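5-formaminoimidazole-4-carboxamide-1-(beta)-D-ribofuranosyl 5'-monophosphate synthetase (Methanocaldococcus jannaschii, PDB 2R7N) catalyses the ATP- and formate-dependent formylation of AICAR to FAICAR, a folate-independent step of purine nucleotide biosynthesis in this archaeon. Local coordinates at residues A135-P140 and L306-M311. Residues are numbered along the deposited sequence; the frame is centred on the assembly and turned at random.
Sequences AGLRVP and LVVFEM. With ADP (adenosine-5'-diphosphate), chain D.
R138 and V307 face each other with CA atoms 4.8 Å apart, and the runs 137-140 and 306-309 lie 62° apart. One direct backbone hydrogen bond joins the two segments, V308 N to R138 O (2.7 Å, 161° at the hydrogen), and the same carbonyl receives a CA-H...O contact from V307. V139 CA makes a second such contact, to V308 O. Extended from CG to NE, the R138 chain passes L306 O, and a water that accepts from NH1 donates to that oxygen. V307 CG1, anti to the backbone N (chi1 177°), presses against the V139-P140 peptide, 3.4 Å from P140 N, and its side chain crosses that of the proline obliquely. P140 CD rests 3.3 Å from V308 O, and CG looks toward both F309 CB and the adenine amino group N6. L137 and V308 touch more loosely by methyl groups, both also packed on L132 of helix 125-135, which ends in a Schellman motif at G136. The chain turns a corner at F309, whose ring lies with one face toward ADP N9 and has O3A in plane at its edge; CE1 comes within 3.6 Å of C3' of the ribose. An alanine here would take away the ring, and the nucleotide's ribose and imidazole side would probably lose that apolar support. Beyond the corner, E310, a predicted magnesium ligand, has OE1 3.3 Å from ADP O1A, a closeness of two anionic groups consistent with the predicted metal site. F309 and E310 both pair with Q297, forming a classic beta bulge in the last strand of the antiparallel sheet. The arrangement belongs to the nucleotide site of an ATP-grasp fold, in which this sheet and strand 197-200 enclose ADP.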
# COMPACT_ATOMS: atom_id res chain seq x y z
N ALA A 135 8.88 -19.72 -35.92
CA ALA A 135 7.84 -18.99 -35.21
C ALA A 135 7.23 -17.96 -36.14
O ALA A 135 6.07 -17.56 -35.96
CB ALA A 135 8.39 -18.33 -33.96
N GLY A 136 8.00 -17.52 -37.13
CA GLY A 136 7.54 -16.49 -38.06
C GLY A 136 7.97 -15.11 -37.62
O GLY A 136 7.27 -14.11 -37.86
N LEU A 137 9.12 -15.03 -36.97
CA LEU A 137 9.60 -13.75 -36.48
C LEU A 137 10.64 -13.13 -37.41
O LEU A 137 11.44 -13.83 -38.02
CB LEU A 137 10.15 -13.89 -35.06
CG LEU A 137 9.12 -14.35 -34.03
CD1 LEU A 137 9.74 -14.46 -32.66
CD2 LEU A 137 7.91 -13.42 -34.00
N ARG A 138 10.61 -11.80 -37.53
CA ARG A 138 11.64 -11.09 -38.26
C ARG A 138 12.98 -11.23 -37.57
O ARG A 138 13.12 -10.88 -36.40
CB ARG A 138 11.29 -9.62 -38.39
CG ARG A 138 10.01 -9.36 -39.14
CD ARG A 138 9.87 -7.89 -39.45
NE ARG A 138 8.71 -7.62 -40.28
CZ ARG A 138 7.53 -7.20 -39.82
NH1 ARG A 138 7.36 -7.00 -38.51
NH2 ARG A 138 6.53 -6.98 -40.66
N VAL A 139 13.96 -11.76 -38.30
CA VAL A 139 15.34 -11.83 -37.82
C VAL A 139 16.25 -11.09 -38.81
O VAL A 139 15.87 -10.89 -39.97
CB VAL A 139 15.80 -13.30 -37.64
CG1 VAL A 139 15.13 -13.91 -36.43
CG2 VAL A 139 15.47 -14.11 -38.88
N PRO A 140 17.43 -10.65 -38.36
CA PRO A 140 18.33 -10.03 -39.35
C PRO A 140 18.79 -11.06 -40.39
O PRO A 140 18.92 -12.23 -40.06
CB PRO A 140 19.52 -9.55 -38.50
CG PRO A 140 19.44 -10.30 -37.22
CD PRO A 140 18.01 -10.69 -37.01
N LEU A 306 9.77 -4.87 -35.72
CA LEU A 306 10.68 -5.33 -34.69
C LEU A 306 11.42 -6.56 -35.18
O LEU A 306 10.81 -7.56 -35.53
CB LEU A 306 9.93 -5.65 -33.40
CG LEU A 306 9.38 -4.51 -32.53
CD1 LEU A 306 8.21 -5.03 -31.71
CD2 LEU A 306 10.49 -3.95 -31.64
N VAL A 307 12.74 -6.47 -35.17
CA VAL A 307 13.56 -7.54 -35.68
C VAL A 307 14.32 -8.16 -34.53
O VAL A 307 15.07 -7.49 -33.83
CB VAL A 307 14.56 -7.01 -36.75
CG1 VAL A 307 15.47 -8.13 -37.24
CG2 VAL A 307 13.82 -6.35 -37.91
N VAL A 308 14.13 -9.46 -34.33
CA VAL A 308 14.71 -10.14 -33.19
C VAL A 308 16.11 -10.66 -33.52
O VAL A 308 16.28 -11.53 -34.37
CB VAL A 308 13.82 -11.33 -32.78
CG1 VAL A 308 14.35 -12.00 -31.52
CG2 VAL A 308 12.38 -10.87 -32.61
N PHE A 309 17.11 -10.12 -32.84
CA PHE A 309 18.48 -10.48 -33.11
C PHE A 309 18.99 -11.46 -32.07
O PHE A 309 20.09 -12.00 -32.18
CB PHE A 309 19.36 -9.23 -33.12
CG PHE A 309 19.52 -8.58 -31.77
CD1 PHE A 309 20.40 -9.10 -30.84
CD2 PHE A 309 18.82 -7.43 -31.46
CE1 PHE A 309 20.55 -8.51 -29.60
CE2 PHE A 309 18.97 -6.83 -30.22
CZ PHE A 309 19.83 -7.37 -29.29
N GLU A 310 18.18 -11.69 -31.04
CA GLU A 310 18.54 -12.62 -29.98
C GLU A 310 17.30 -12.95 -29.15
O GLU A 310 16.30 -12.22 -29.20
CB GLU A 310 19.64 -12.03 -29.09
CG GLU A 310 20.25 -12.98 -28.08
CD GLU A 310 21.04 -14.11 -28.72
OE1 GLU A 310 21.74 -13.86 -29.72
OE2 GLU A 310 20.97 -15.25 -28.21
N MET A 311 17.36 -14.05 -28.42
CA MET A 311 16.28 -14.42 -27.53
C MET A 311 16.78 -15.21 -26.34
O MET A 311 17.78 -15.92 -26.42
CB MET A 311 15.21 -15.23 -28.26
CG MET A 311 15.58 -16.67 -28.44
SD MET A 311 14.14 -17.74 -28.50
CE MET A 311 14.02 -18.25 -26.79
PB ADP D . 23.59 -11.23 -26.54
O1B ADP D . 22.90 -12.56 -26.79
O2B ADP D . 25.10 -11.32 -26.50
O3B ADP D . 22.98 -10.42 -25.41
PA ADP D . 24.20 -10.41 -29.17
O1A ADP D . 23.39 -11.01 -30.30
O2A ADP D . 25.53 -10.95 -28.74
O3A ADP D . 23.24 -10.37 -27.87
O5' ADP D . 24.46 -8.88 -29.53
C5' ADP D . 25.31 -8.12 -28.68
C4' ADP D . 24.89 -6.68 -28.87
O4' ADP D . 25.28 -6.24 -30.18
C3' ADP D . 23.38 -6.52 -28.80
O3' ADP D . 22.95 -6.19 -27.48
C2' ADP D . 23.08 -5.42 -29.79
O2' ADP D . 23.12 -4.14 -29.16
C1' ADP D . 24.22 -5.53 -30.81
N9 ADP D . 23.67 -6.32 -31.92
C8 ADP D . 23.51 -7.66 -31.94
N7 ADP D . 22.94 -8.05 -33.12
C5 ADP D . 22.73 -6.93 -33.86
C6 ADP D . 22.19 -6.63 -35.20
N6 ADP D . 21.71 -7.60 -36.01
N1 ADP D . 22.15 -5.34 -35.57
C2 ADP D . 22.60 -4.35 -34.78
N3 ADP D . 23.12 -4.55 -33.55
C4 ADP D . 23.21 -5.80 -33.05
O HOH W 1 8.25 -7.84 -36.11
O HOH W 2 8.62 -10.04 -35.85